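Long-range contacts in UPF0678 fatty acid-binding protein-like protein ERS007657_00996 (Mycobacterium tuberculosis, PDB 2FR2), which probably binds heme b and, acting as a peroxynitrite isomerase, converts peroxynitrite to nitrate: residues 127-132 against 142-147; 63-68 against 84-89. All coordinates share one frame; numbering follows the deposited sequence. Where two conformers were deposited one is given.

Overall arrangement
Both contacts belong to one antiparallel ten-stranded barrel and illustrate how two separate hairpins of one barrel can be joined by a side-chain salt bridge. Contact 2 joins strand 63-73 to the end of strand 78-85; contact 1, later in the chain, joins strands 125-135 and 138-147. Their centres lie about 15 Å apart, yet they touch through charge: Arg130 NH1 of contact 1 makes a salt bridge of 2.8 Å to Glu67 OE2 of contact 2, and the same guanidinium packs near the His85 ring. The predicted axial heme ligand, His155, relates to both, its side chain being about 3 Å from the side chain of Met145 and about 8 Å from that of His65.

Contact 1 of 2, residues 127-132 against 142-147; sequences ALDRSY and SLQMRA
Leu128 and Met145 lie side by side and point the same way, as do Arg130 and Leu143, so one face of this strand pair is a short row of side chains lying alongside one another. One branch of Leu128 does most of the work: CD2 meets Met145 CG at 3.7 Å and, next along, Leu143 CD2 at 3.9 Å. Leu143 holds CG opposite its backbone N (chi1 177°), and its other branch sits over the centre of one face of the Arg130 guanidinium, with CD1 3.7 Å from Arg130 CZ. Tyr132 OH takes Arg130 NH1 in the guanidinium plane, while Glu67 and Glu91 add salt bridges; together these should fix the rotation of the group.

The other face carries Ala127, Asp129, Gln144 and Arg146. There the Arg146 chain bends at chi3 (73°), laying its guanidinium flat over Ala127, whose CB is 3.6 Å from Arg146 CZ; NE is hydrogen-bonded to Thr126 OG1. In the Gln144 conformer given, a water donates to both Asp129 OD2 and Gln144 OE1, each at 2.6 Å; Gln144 NE2 bonds to Asp154 OD1, and Arg111 and Ser109 hold the Asp129 carboxylate. Six backbone hydrogen bonds complete an antiparallel beta hairpin of the nitrobindin barrel, with Met145 beside His155, the predicted axial ligand of the heme iron.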
loop_
_atom_site.group_PDB
_atom_site.type_symbol
_atom_site.label_atom_id
_atom_site.label_comp_id
_atom_site.label_asym_id
_atom_site.label_seq_id
_atom_site.Cartn_x
_atom_site.Cartn_y
_atom_site.Cartn_z
ATOM N N ALA A 127 6.459 1.147 12.899
ATOM C CA ALA A 127 5.028 1.094 12.589
ATOM C C ALA A 127 4.757 1.722 11.259
ATOM O O ALA A 127 5.427 2.684 10.869
ATOM C CB ALA A 127 4.207 1.816 13.664
ATOM N N LEU A 128 3.714 1.234 10.604
ATOM C CA LEU A 128 3.267 1.779 9.308
ATOM C C LEU A 128 1.752 1.804 9.358
ATOM O O LEU A 128 1.139 0.782 9.708
ATOM C CB LEU A 128 3.742 0.905 8.141
ATOM C CG LEU A 128 5.254 0.886 7.964
ATOM C CD1 LEU A 128 5.640 -0.298 7.070
ATOM C CD2 LEU A 128 5.758 2.196 7.332
ATOM N N ASP A 129 1.168 2.938 8.944
ATOM C CA ASP A 129 -0.268 3.055 8.790
ATOM C C ASP A 129 -0.578 3.433 7.335
ATOM O O ASP A 129 0.028 4.362 6.783
ATOM C CB ASP A 129 -0.863 4.205 9.658
ATOM C CG ASP A 129 -0.888 3.943 11.175
ATOM O OD1 ASP A 129 -0.283 2.986 11.683
ATOM O OD2 ASP A 129 -1.561 4.769 11.847
ATOM N N ARG A 130 -1.607 2.831 6.759
ATOM C CA ARG A 130 -2.002 3.140 5.374
ATOM C C ARG A 130 -3.463 3.519 5.303
ATOM O O ARG A 130 -4.322 2.845 5.889
ATOM C CB ARG A 130 -1.762 1.931 4.458
ATOM C CG ARG A 130 -0.295 1.668 4.169
ATOM C CD ARG A 130 -0.099 0.334 3.406
ATOM N NE ARG A 130 1.322 -0.026 3.357
ATOM C CZ ARG A 130 2.049 -0.060 2.245
ATOM N NH1 ARG A 130 1.512 0.261 1.057
ATOM N NH2 ARG A 130 3.321 -0.391 2.327
ATOM N N SER A 131 -3.738 4.599 4.585
ATOM C CA SER A 131 -5.107 5.017 4.306
ATOM C C SER A 131 -5.287 5.109 2.791
ATOM O O SER A 131 -4.611 5.915 2.141
ATOM C CB SER A 131 -5.377 6.357 4.983
ATOM O OG SER A 131 -6.686 6.792 4.714
ATOM N N TYR A 132 -6.184 4.302 2.236
ATOM C CA TYR A 132 -6.430 4.276 0.772
ATOM C C TYR A 132 -7.837 4.716 0.462
ATOM O O TYR A 132 -8.776 4.415 1.213
ATOM C CB TYR A 132 -6.290 2.889 0.165
ATOM C CG TYR A 132 -4.922 2.341 0.105
ATOM C CD1 TYR A 132 -4.130 2.493 -1.045
ATOM C CD2 TYR A 132 -4.432 1.588 1.180
ATOM C CE1 TYR A 132 -2.866 1.979 -1.115
ATOM C CE2 TYR A 132 -3.193 1.038 1.122
ATOM C CZ TYR A 132 -2.408 1.229 -0.026
ATOM O OH TYR A 132 -1.154 0.663 -0.049
ATOM N N SER A 142 -2.320 7.726 1.666
ATOM C CA SER A 142 -1.323 8.317 2.540
ATOM C C SER A 142 -0.777 7.221 3.429
ATOM O O SER A 142 -1.523 6.370 3.894
ATOM C CB SER A 142 -1.926 9.406 3.417
ATOM O OG SER A 142 -2.698 8.872 4.478
ATOM N N LEU A 143 0.538 7.224 3.628
ATOM C CA LEU A 143 1.184 6.250 4.476
ATOM C C LEU A 143 1.944 7.015 5.556
ATOM O O LEU A 143 2.728 7.934 5.219
ATOM C CB LEU A 143 2.149 5.407 3.638
ATOM C CG LEU A 143 2.989 4.352 4.346
ATOM C CD1 LEU A 143 3.367 3.224 3.388
ATOM C CD2 LEU A 143 4.218 4.958 4.972
ATOM N N GLN A 144 1.721 6.655 6.820
ATOM C CA GLN A 144 2.457 7.227 7.934
ATOM C C GLN A 144 3.426 6.199 8.464
ATOM O O GLN A 144 3.139 4.998 8.413
ATOM C CB GLN A 144 1.502 7.604 9.068
ATOM C CG GLN A 144 0.511 8.681 8.705
ATOM C CD GLN A 144 0.084 9.483 9.894
ATOM O OE1 GLN A 144 -0.390 8.937 10.890
ATOM N NE2 GLN A 144 0.285 10.793 9.825
ATOM N N MET A 145 4.552 6.683 8.968
ATOM C CA MET A 145 5.587 5.778 9.449
ATOM C C MET A 145 6.134 6.267 10.774
ATOM O O MET A 145 6.328 7.457 10.966
ATOM C CB MET A 145 6.744 5.729 8.415
ATOM C CG MET A 145 7.917 4.833 8.846
ATOM S SD MET A 145 9.054 4.542 7.463
ATOM C CE MET A 145 9.746 6.152 7.252
ATOM N N ARG A 146 6.395 5.307 11.670
ATOM C CA ARG A 146 7.223 5.477 12.877
ATOM C C ARG A 146 8.529 4.695 12.669
ATOM O O ARG A 146 8.494 3.474 12.429
ATOM C CB ARG A 146 6.468 4.915 14.086
ATOM C CG ARG A 146 7.169 5.161 15.436
ATOM C CD ARG A 146 6.278 4.608 16.582
ATOM N NE ARG A 146 6.253 3.158 16.656
ATOM C CZ ARG A 146 5.194 2.418 17.029
ATOM N NH1 ARG A 146 4.006 2.997 17.279
ATOM N NH2 ARG A 146 5.350 1.097 17.118
ATOM N N ALA A 147 9.669 5.390 12.667
ATOM C CA ALA A 147 10.938 4.761 12.353
ATOM C C ALA A 147 12.057 5.663 12.814
ATOM O O ALA A 147 11.888 6.890 12.903
ATOM C CB ALA A 147 11.069 4.610 10.858
HETATM O O HOH W 1 -2.247 7.125 10.868
#

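Contact 2 of 2, residues 63-68 against 84-89; sequences PLHSET and AHPSGI
Glu67 and His85 run alongside each other on the inner, more tightly packed side of the contact. Glu67 sets CG between its backbone N and carbonyl carbon (chi1 53°), and the chain then extends so that OE1 comes up at the edge of the His85 ring, near its plane. Carboxylate and ring planes are 76° apart, and the resulting bond from His85 NE2 to Glu67 OE1, 3.1 Å long, is weak and bent, with 135° at the hydrogen. Glu67 CB also comes within 3.7 Å of His85 CD2. The His65 ring lies rim to rim with that of His85, but the two are modelled too close, so the detail of that approach is doubtful. Next to this group along the strands the backbones pair once, at Thr68 and Ala84: Ala84 N reaches Thr68 O at 2.9 Å in an almost straight bond, and Thr68 N returns to Ala84 O at 3.2 Å.

Past that pair the strands part, and the surface side is looser. Thr68 CG2 and Ala84 CB are separated by 4.2 Å. Pro86, leaving the strand line, makes a close local touch on this otherwise exposed side, its CG 3.3 Å from Ser66 OG. The chain then turns back, with little further contact, through a G1 beta bulge in which Gly88 and Ile89 both face His85, and His85 N bonds to Ile89 O.

Besides its Arg130 partner, Glu67 OE2 is held by Tyr51 OH, so the carboxylate draws together three strands besides its own. Such bonding would be consistent with a negatively charged Glu67 in a buried polar network, in contrast to the mostly exposed proline, threonine and alanine on the outer side.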
loop_
_atom_site.group_PDB
_atom_site.type_symbol
_atom_site.label_atom_id
_atom_site.label_comp_id
_atom_site.label_asym_id
_atom_site.label_seq_id
_atom_site.Cartn_x
_atom_site.Cartn_y
_atom_site.Cartn_z
ATOM N N PRO A 63 14.631 3.290 -10.939
ATOM C CA PRO A 63 13.986 2.571 -9.828
ATOM C C PRO A 63 14.238 3.132 -8.428
ATOM O O PRO A 63 15.392 3.352 -8.029
ATOM C CB PRO A 63 14.597 1.158 -9.917
ATOM C CG PRO A 63 14.908 0.979 -11.370
ATOM C CD PRO A 63 15.155 2.365 -11.971
ATOM N N LEU A 64 13.170 3.333 -7.661
ATOM C CA LEU A 64 13.321 3.715 -6.271
ATOM C C LEU A 64 12.953 2.556 -5.362
ATOM O O LEU A 64 13.762 1.660 -5.191
ATOM C CB LEU A 64 12.541 5.005 -5.929
ATOM C CG LEU A 64 13.089 6.258 -6.601
ATOM C CD1 LEU A 64 12.113 7.406 -6.409
ATOM C CD2 LEU A 64 14.476 6.620 -6.030
ATOM N N HIS A 65 11.742 2.578 -4.804
ATOM C CA HIS A 65 11.207 1.555 -3.916
ATOM C C HIS A 65 10.202 0.669 -4.703
ATOM O O HIS A 65 9.700 1.010 -5.764
ATOM C CB HIS A 65 10.520 2.227 -2.706
ATOM C CG HIS A 65 9.807 1.285 -1.762
ATOM N ND1 HIS A 65 8.431 1.122 -1.764
ATOM C CD2 HIS A 65 10.275 0.490 -0.763
ATOM C CE1 HIS A 65 8.088 0.267 -0.810
ATOM N NE2 HIS A 65 9.190 -0.148 -0.202
ATOM N N SER A 66 9.942 -0.507 -4.159
ATOM C CA SER A 66 8.912 -1.375 -4.658
ATOM C C SER A 66 8.393 -2.129 -3.443
ATOM O O SER A 66 8.973 -2.107 -2.345
ATOM C CB SER A 66 9.422 -2.350 -5.722
ATOM O OG SER A 66 10.535 -3.102 -5.199
ATOM N N GLU A 67 7.242 -2.757 -3.648
ATOM C CA GLU A 67 6.694 -3.635 -2.616
ATOM C C GLU A 67 5.850 -4.678 -3.329
ATOM O O GLU A 67 5.338 -4.445 -4.411
ATOM C CB GLU A 67 5.915 -2.892 -1.504
ATOM C CG GLU A 67 4.820 -1.968 -2.037
ATOM C CD GLU A 67 4.188 -1.074 -0.952
ATOM O OE1 GLU A 67 4.905 -0.647 -0.018
ATOM O OE2 GLU A 67 3.009 -0.714 -1.081
ATOM N N THR A 68 5.662 -5.813 -2.666
ATOM C CA THR A 68 4.906 -6.898 -3.277
ATOM C C THR A 68 4.290 -7.754 -2.205
ATOM O O THR A 68 4.910 -7.975 -1.158
ATOM C CB THR A 68 5.836 -7.720 -4.210
ATOM O OG1 THR A 68 5.020 -8.659 -4.950
ATOM C CG2 THR A 68 6.955 -8.449 -3.441
ATOM N N ALA A 84 6.284 -7.668 1.340
ATOM C CA ALA A 84 7.756 -7.685 1.371
ATOM C C ALA A 84 8.282 -6.431 0.713
ATOM O O ALA A 84 7.703 -5.975 -0.268
ATOM C CB ALA A 84 8.269 -8.889 0.573
ATOM N N HIS A 85 9.405 -5.918 1.253
ATOM C CA HIS A 85 10.050 -4.701 0.718
ATOM C C HIS A 85 11.502 -4.998 0.443
ATOM O O HIS A 85 12.159 -5.679 1.235
ATOM C CB HIS A 85 10.002 -3.580 1.773
ATOM C CG HIS A 85 8.620 -3.078 2.065
ATOM N ND1 HIS A 85 7.767 -3.585 3.035
ATOM C CD2 HIS A 85 7.958 -2.066 1.471
ATOM C CE1 HIS A 85 6.622 -2.919 2.981
ATOM N NE2 HIS A 85 6.732 -1.966 2.077
ATOM N N PRO A 86 12.042 -4.476 -0.673
ATOM C CA PRO A 86 13.439 -4.796 -1.012
ATOM C C PRO A 86 14.478 -4.168 -0.114
ATOM O O PRO A 86 15.683 -4.489 -0.212
ATOM C CB PRO A 86 13.604 -4.273 -2.445
ATOM C CG PRO A 86 12.579 -3.192 -2.561
ATOM C CD PRO A 86 11.392 -3.621 -1.689
ATOM N N SER A 87 13.988 -3.285 0.752
ATOM C CA SER A 87 14.816 -2.678 1.794
ATOM C C SER A 87 15.076 -3.613 2.969
ATOM O O SER A 87 15.736 -3.211 3.923
ATOM C CB SER A 87 14.133 -1.409 2.276
ATOM O OG SER A 87 12.808 -1.704 2.675
ATOM N N GLY A 88 14.571 -4.857 2.920
ATOM C CA GLY A 88 14.826 -5.818 4.008
ATOM C C GLY A 88 13.793 -5.764 5.112
ATOM O O GLY A 88 14.105 -6.133 6.246
ATOM N N ILE A 89 12.553 -5.389 4.764
ATOM C CA ILE A 89 11.498 -5.207 5.763
ATOM C C ILE A 89 10.288 -5.983 5.299
ATOM O O ILE A 89 9.924 -5.941 4.116
ATOM C CB ILE A 89 11.153 -3.720 5.902
ATOM C CG1 ILE A 89 12.397 -3.000 6.442
ATOM C CG2 ILE A 89 9.942 -3.494 6.828
ATOM C CD1 ILE A 89 12.252 -1.495 6.394
#